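Local coordinates for protein GTP cyclohydrolase 1 type 2 homolog (PDB 1NMO) that probably protects the cell against radiation damage, perhaps by helping to degrade damaged nucleotides, and assembles as a toroidal hexamer with a dinuclear metal site in each chain, at residues Gln8-Asn11 with Glu12-Ser16; Ala110-Ala113 with Ala114-Ile118; Ser144-Glu147 with Ala148-Arg152. All coordinates share one frame; numbering follows the deposited sequence.

All three contacts are helix ends within one chain, met in series along the sequence. Contact 1 closes helix 3-13, contact 2 closes helix 108-116 and opens strand 118-123, and contact 3 closes helix 139-150. The centres of contacts 1 and 2 are about 22 Å apart and their nearest atoms about 10 Å apart. Contacts 1 and 3 lie on opposite sides of the chain's centre, about 31 Å between centres. Contacts 2 and 3 are neighbours, their centres about 12 Å apart, because helices 108-116 and 139-150 pack together. Each contact brings a side chain within about 7 to 8 Å of a metal-ligand side chain, near the dinuclear iron site.

Contact 1 (Gln8-Asn11 with Glu12-Ser16); sequences QLIN and EKLNS
E12 reaches back one turn of helix 3-13 to Q8, and the two long side chains meet at their polar ends on the exposed surface. Q8 NE2 donates to E12 OE2 over 3.1 Å, approaching the carboxylate on its syn side but tilted from its plane. The amide and carboxylate planes are 67° apart, and the N-H...O angle is a bent 140°, so this is a modest bond. With its CG anti to the backbone N (chi1 172°), Q8 sets CG 3.4 Å from E12 OE2, and the extended remainder of the chain carries NE2 on to the same oxygen. Flexible polar residues such as these suit this solvent-exposed face of the helix. Beneath them the helix backbone continues regularly, with E12 N bonded to Q8 O at 2.9 Å.

N11 serves the other purpose, ending the helix. Its carbonyl oxygen, N11 O, accepts a nearly straight bond from S16 N at 3.0 Å, while N15 N turns back weakly to E12 O; with the positive phi of N15, this is a Schellman motif. Asparagine tolerates that left-handed backbone better than most residues. The side-chain oxygen N11 OD1 lies 3.5 Å from S16 CB, and its hydrogen bond comes from W96 NE1, which ties the last turn to a loop.

On the buried side, I10 and L14 lie side by side, I10 CG2 being 3.8 Å from L14 CD1. Branched aliphatic chains fit here because I10 also packs on L226 and L230 of helix 221-233, whereas L14 rests against P99 and L100.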
# COMPACT_ATOMS: atom_id res chain seq x y z
N GLN A 8 -25.26 35.06 -27.70
CA GLN A 8 -26.74 35.21 -27.83
C GLN A 8 -27.45 33.84 -28.07
O GLN A 8 -28.56 33.56 -27.57
CB GLN A 8 -27.10 36.16 -29.01
CG GLN A 8 -28.64 36.18 -29.29
CD GLN A 8 -29.03 36.78 -30.66
OE1 GLN A 8 -28.31 36.65 -31.69
NE2 GLN A 8 -30.19 37.43 -30.68
N LEU A 9 -26.80 32.97 -28.82
CA LEU A 9 -27.44 31.68 -29.09
C LEU A 9 -27.69 30.82 -27.81
O LEU A 9 -28.78 30.26 -27.60
CB LEU A 9 -26.57 30.91 -30.08
CG LEU A 9 -27.17 29.53 -30.34
CD1 LEU A 9 -28.55 29.65 -31.11
CD2 LEU A 9 -26.23 28.75 -31.14
N ILE A 10 -26.67 30.70 -26.98
CA ILE A 10 -26.76 29.89 -25.76
C ILE A 10 -27.64 30.62 -24.81
O ILE A 10 -28.51 30.05 -24.18
CB ILE A 10 -25.38 29.65 -25.05
CG1 ILE A 10 -24.34 29.18 -26.03
CG2 ILE A 10 -25.52 28.58 -23.99
CD1 ILE A 10 -24.97 28.34 -26.93
N ASN A 11 -27.41 31.93 -24.73
CA ASN A 11 -28.20 32.74 -23.85
C ASN A 11 -29.68 32.52 -24.09
O ASN A 11 -30.44 32.25 -23.12
CB ASN A 11 -27.84 34.15 -24.11
CG ASN A 11 -26.87 34.69 -23.10
OD1 ASN A 11 -26.43 33.99 -22.16
ND2 ASN A 11 -26.53 35.96 -23.27
N GLU A 12 -30.14 32.63 -25.34
CA GLU A 12 -31.58 32.39 -25.56
C GLU A 12 -32.02 30.96 -25.29
O GLU A 12 -33.11 30.75 -24.76
CB GLU A 12 -32.02 32.84 -26.97
CG GLU A 12 -32.28 34.39 -26.98
CD GLU A 12 -32.12 35.02 -28.38
OE1 GLU A 12 -32.16 34.24 -29.39
OE2 GLU A 12 -31.97 36.28 -28.47
N LYS A 13 -31.17 29.98 -25.60
CA LYS A 13 -31.52 28.57 -25.36
C LYS A 13 -31.64 28.27 -23.87
O LYS A 13 -32.58 27.63 -23.40
CB LYS A 13 -30.49 27.67 -26.03
CG LYS A 13 -30.68 26.12 -25.82
CD LYS A 13 -32.05 25.56 -26.28
CE LYS A 13 -32.11 24.02 -26.26
NZ LYS A 13 -33.44 23.38 -26.85
N LEU A 14 -30.72 28.78 -23.09
CA LEU A 14 -30.79 28.52 -21.67
C LEU A 14 -31.68 29.49 -20.96
O LEU A 14 -31.81 29.41 -19.74
CB LEU A 14 -29.38 28.59 -21.07
CG LEU A 14 -28.35 27.62 -21.61
CD1 LEU A 14 -27.13 27.61 -20.70
CD2 LEU A 14 -28.91 26.22 -21.70
N ASN A 15 -32.32 30.39 -21.70
CA ASN A 15 -33.17 31.44 -21.06
C ASN A 15 -32.36 32.00 -19.90
O ASN A 15 -32.84 32.13 -18.78
CB ASN A 15 -34.50 30.82 -20.60
CG ASN A 15 -35.31 30.30 -21.81
OD1 ASN A 15 -35.72 31.08 -22.70
ND2 ASN A 15 -35.52 28.96 -21.87
N SER A 16 -31.11 32.34 -20.21
CA SER A 16 -30.18 32.84 -19.21
C SER A 16 -30.50 34.21 -18.60
O SER A 16 -30.44 34.39 -17.39
CB SER A 16 -28.78 32.86 -19.82
OG SER A 16 -27.82 33.29 -18.85

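Contact 2 (Ala110-Ala113 with Ala114-Ile118); sequences AQLA and ALLGI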
# COMPACT_ATOMS: atom_id res chain seq x y z
N ALA A 110 -31.22 17.89 -14.88
CA ALA A 110 -31.99 16.93 -15.67
C ALA A 110 -31.20 15.78 -16.20
O ALA A 110 -31.76 14.70 -16.34
CB ALA A 110 -32.70 17.63 -16.82
N GLN A 111 -29.90 16.01 -16.47
CA GLN A 111 -29.00 14.98 -17.00
C GLN A 111 -28.62 14.00 -15.91
O GLN A 111 -28.47 12.77 -16.14
CB GLN A 111 -27.75 15.60 -17.57
CG GLN A 111 -28.06 16.60 -18.60
CD GLN A 111 -28.34 15.95 -19.93
OE1 GLN A 111 -27.76 14.92 -20.23
NE2 GLN A 111 -29.18 16.58 -20.77
N LEU A 112 -28.49 14.51 -14.71
CA LEU A 112 -28.21 13.57 -13.65
C LEU A 112 -29.49 12.71 -13.60
O LEU A 112 -29.42 11.49 -13.57
CB LEU A 112 -28.01 14.30 -12.32
CG LEU A 112 -27.02 13.78 -11.26
CD1 LEU A 112 -27.71 13.85 -9.96
CD2 LEU A 112 -26.49 12.49 -11.54
N ALA A 113 -30.68 13.31 -13.55
CA ALA A 113 -31.88 12.42 -13.52
C ALA A 113 -31.80 11.33 -14.56
O ALA A 113 -32.05 10.12 -14.28
CB ALA A 113 -33.12 13.22 -13.74
N ALA A 114 -31.44 11.70 -15.78
CA ALA A 114 -31.40 10.74 -16.91
C ALA A 114 -30.33 9.72 -16.63
O ALA A 114 -30.54 8.50 -16.76
CB ALA A 114 -31.09 11.47 -18.23
N LEU A 115 -29.15 10.22 -16.25
CA LEU A 115 -28.07 9.27 -15.98
C LEU A 115 -28.41 8.24 -14.88
O LEU A 115 -27.92 7.11 -14.91
CB LEU A 115 -26.82 10.03 -15.56
CG LEU A 115 -25.59 9.12 -15.44
CD1 LEU A 115 -25.39 8.31 -16.70
CD2 LEU A 115 -24.34 9.99 -15.23
N LEU A 116 -29.20 8.63 -13.87
CA LEU A 116 -29.48 7.72 -12.78
C LEU A 116 -30.80 7.07 -12.94
O LEU A 116 -31.25 6.32 -12.07
CB LEU A 116 -29.41 8.40 -11.44
CG LEU A 116 -28.11 9.17 -11.19
CD1 LEU A 116 -28.33 9.98 -9.95
CD2 LEU A 116 -26.95 8.25 -11.01
N GLY A 117 -31.44 7.31 -14.07
CA GLY A 117 -32.71 6.62 -14.29
C GLY A 117 -33.81 7.10 -13.41
O GLY A 117 -34.57 6.31 -12.88
N ILE A 118 -33.91 8.39 -13.23
CA ILE A 118 -34.98 8.93 -12.39
C ILE A 118 -35.96 9.71 -13.24
O ILE A 118 -35.60 10.57 -14.04
CB ILE A 118 -34.44 9.92 -11.33
CG1 ILE A 118 -33.29 9.24 -10.53
CG2 ILE A 118 -35.62 10.41 -10.38
CD1 ILE A 118 -32.74 10.16 -9.36
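The carbonyl oxygen A113 O is gripped by two backbone N-H groups, three and five residues further on. I118 N donates the stronger bond, 2.7 Å to A113 O and almost straight. L116 N adds a weak one at 3.2 Å to A113 O, its hydrogen poorly aimed because the same N-H also serves L112 O in the ordinary pattern of the helix. Two residues earlier, Q111 O takes a still shorter bond from L115 N (2.6 Å), and the regular helical bonding therefore persists right up to the turn.

The side chains sort themselves by what they face. L112 and L116, four residues apart, meet through their branches: L112 CD2 presses on L116 CD1 at 3.5 Å, closer than usual for two carbons, while L112 CD1 lies 3.9 Å from the same methyl, L116 CD1. Placing its CG beside the backbone N (chi1 -53°), L116 turns back toward L112, and its CD1 touches both L112 methyls as the two chains cross at a slant. Large aliphatic residues suit this buried face, where L112 also packs on L150 of helix 139-150. A113, by contrast, contributes a single methyl. A small residue lets the returning chain come close, so that A113 CB lies 3.6 Å from I118 O and 4.3 Å from I118 CB; both side chains then settle on W170 of strand 165-170.

G117 makes the reversal itself. Its positive phi of 70° is easily adopted by glycine, which has no CB to hinder it, and G117 N bonds back to A114 O at 3.1 Å. Together with the bond from I118 N to A113 O, this defines a Schellman motif, the glycine helix ending that here turns helix 108-116 directly into strand 118-123.

Contact 3 (Ser144-Glu147 with Ala148-Arg152); sequences SWIE and ARLGR
W145 and R149 form the tightly packed part, one helical turn apart on the exposed side of the helix and running side by side in the same direction. The aliphatic part of the arginine lies over one face of the indole: R149 CD stands 3.7 Å from the centroid of the W145 six-membered ring, only 11° from the ring normal, a clear CH-pi contact. R149 CG also lies over this face, 3.7 Å from W145 CE2. A chi1 of -64° sends the R149 chain back over the preceding turn, and bends at its next two torsions fold the methylenes over the ring. Its guanidinium is inclined by 50° to the indole and so makes no parallel stack. A long chain with an apolar stem and a polar tip suits this spot: the stem covers tryptophan, while R149 NE donates weakly to L115 O. W145 NE1 bonds to L116 O, so both residues also grip the end of helix 108-116.

S144 and A148, exposed as well, are joined through backbone, A148 N to S144 O at 3.1 Å. The buried pair is looser: I146 CG2 and L150 CD1 are 4.3 Å apart, and these aliphatics instead share A213 as a neighbour, L150 packing on L115 as well.

At the end E147 O receives two weak bonds, from G151 N at 2.8 Å and R152 N at 3.3 Å, and R152 O lies 3.2 Å from E147 CA in a CA-H...O contact. G151 readily takes its positive phi, giving a glycine-terminated helix C-terminus from which the chain leaves helix 139-150 in extended form.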
# COMPACT_ATOMS: atom_id res chain seq x y z
N SER A 144 -24.30 1.96 -4.72
CA SER A 144 -23.51 1.27 -5.74
C SER A 144 -23.84 1.69 -7.13
O SER A 144 -22.97 1.71 -7.99
CB SER A 144 -23.72 -0.23 -5.67
OG SER A 144 -22.88 -0.67 -4.65
N TRP A 145 -25.11 1.98 -7.37
CA TRP A 145 -25.58 2.40 -8.68
C TRP A 145 -24.99 3.79 -9.08
O TRP A 145 -24.49 4.04 -10.22
CB TRP A 145 -27.09 2.50 -8.57
CG TRP A 145 -27.74 3.14 -9.73
CD1 TRP A 145 -28.49 4.27 -9.73
CD2 TRP A 145 -27.81 2.59 -11.03
NE1 TRP A 145 -29.07 4.47 -10.99
CE2 TRP A 145 -28.65 3.44 -11.80
CE3 TRP A 145 -27.25 1.44 -11.63
CZ2 TRP A 145 -28.93 3.19 -13.13
CZ3 TRP A 145 -27.54 1.19 -12.96
CH2 TRP A 145 -28.38 2.07 -13.70
N ILE A 146 -25.11 4.71 -8.15
CA ILE A 146 -24.60 6.07 -8.35
C ILE A 146 -23.09 5.96 -8.69
O ILE A 146 -22.59 6.61 -9.65
CB ILE A 146 -24.88 6.90 -7.06
CG1 ILE A 146 -26.40 7.07 -6.93
CG2 ILE A 146 -24.20 8.26 -7.08
CD1 ILE A 146 -26.91 8.05 -5.82
N GLU A 147 -22.38 5.10 -7.96
CA GLU A 147 -20.94 4.95 -8.19
C GLU A 147 -20.57 4.35 -9.56
O GLU A 147 -19.53 4.74 -10.16
CB GLU A 147 -20.30 4.12 -7.07
CG GLU A 147 -18.94 3.48 -7.41
CD GLU A 147 -18.32 2.75 -6.16
OE1 GLU A 147 -19.00 2.57 -5.13
OE2 GLU A 147 -17.14 2.34 -6.21
N ALA A 148 -21.38 3.42 -10.05
CA ALA A 148 -21.11 2.79 -11.37
C ALA A 148 -21.49 3.81 -12.45
O ALA A 148 -20.83 3.91 -13.48
CB ALA A 148 -21.98 1.54 -11.52
N ARG A 149 -22.56 4.57 -12.24
CA ARG A 149 -23.01 5.59 -13.20
C ARG A 149 -22.08 6.78 -13.32
O ARG A 149 -21.79 7.24 -14.44
CB ARG A 149 -24.42 6.09 -12.81
CG ARG A 149 -25.51 5.01 -12.87
CD ARG A 149 -25.31 4.08 -14.08
NE ARG A 149 -26.03 4.50 -15.26
CZ ARG A 149 -25.50 4.62 -16.48
NH1 ARG A 149 -24.19 4.34 -16.67
NH2 ARG A 149 -26.28 4.98 -17.53
N LEU A 150 -21.61 7.29 -12.17
CA LEU A 150 -20.72 8.45 -12.13
C LEU A 150 -19.25 8.10 -12.09
O LEU A 150 -18.47 8.98 -12.27
CB LEU A 150 -21.04 9.38 -10.93
CG LEU A 150 -22.52 9.81 -10.77
CD1 LEU A 150 -22.57 11.03 -9.89
CD2 LEU A 150 -23.20 10.13 -12.09
N GLY A 151 -18.85 6.86 -11.82
CA GLY A 151 -17.41 6.54 -11.80
C GLY A 151 -16.70 7.05 -10.55
O GLY A 151 -15.43 7.27 -10.51
N ARG A 152 -17.49 7.18 -9.49
CA ARG A 152 -16.97 7.73 -8.22
C ARG A 152 -17.81 7.22 -7.08
O ARG A 152 -19.00 7.25 -7.17
CB ARG A 152 -17.05 9.29 -8.23
CG ARG A 152 -16.68 10.00 -6.85
CD ARG A 152 -16.79 11.51 -6.95
NE ARG A 152 -16.21 12.24 -5.81
CZ ARG A 152 -16.87 12.54 -4.69
NH1 ARG A 152 -18.13 12.17 -4.55
NH2 ARG A 152 -16.25 13.22 -3.71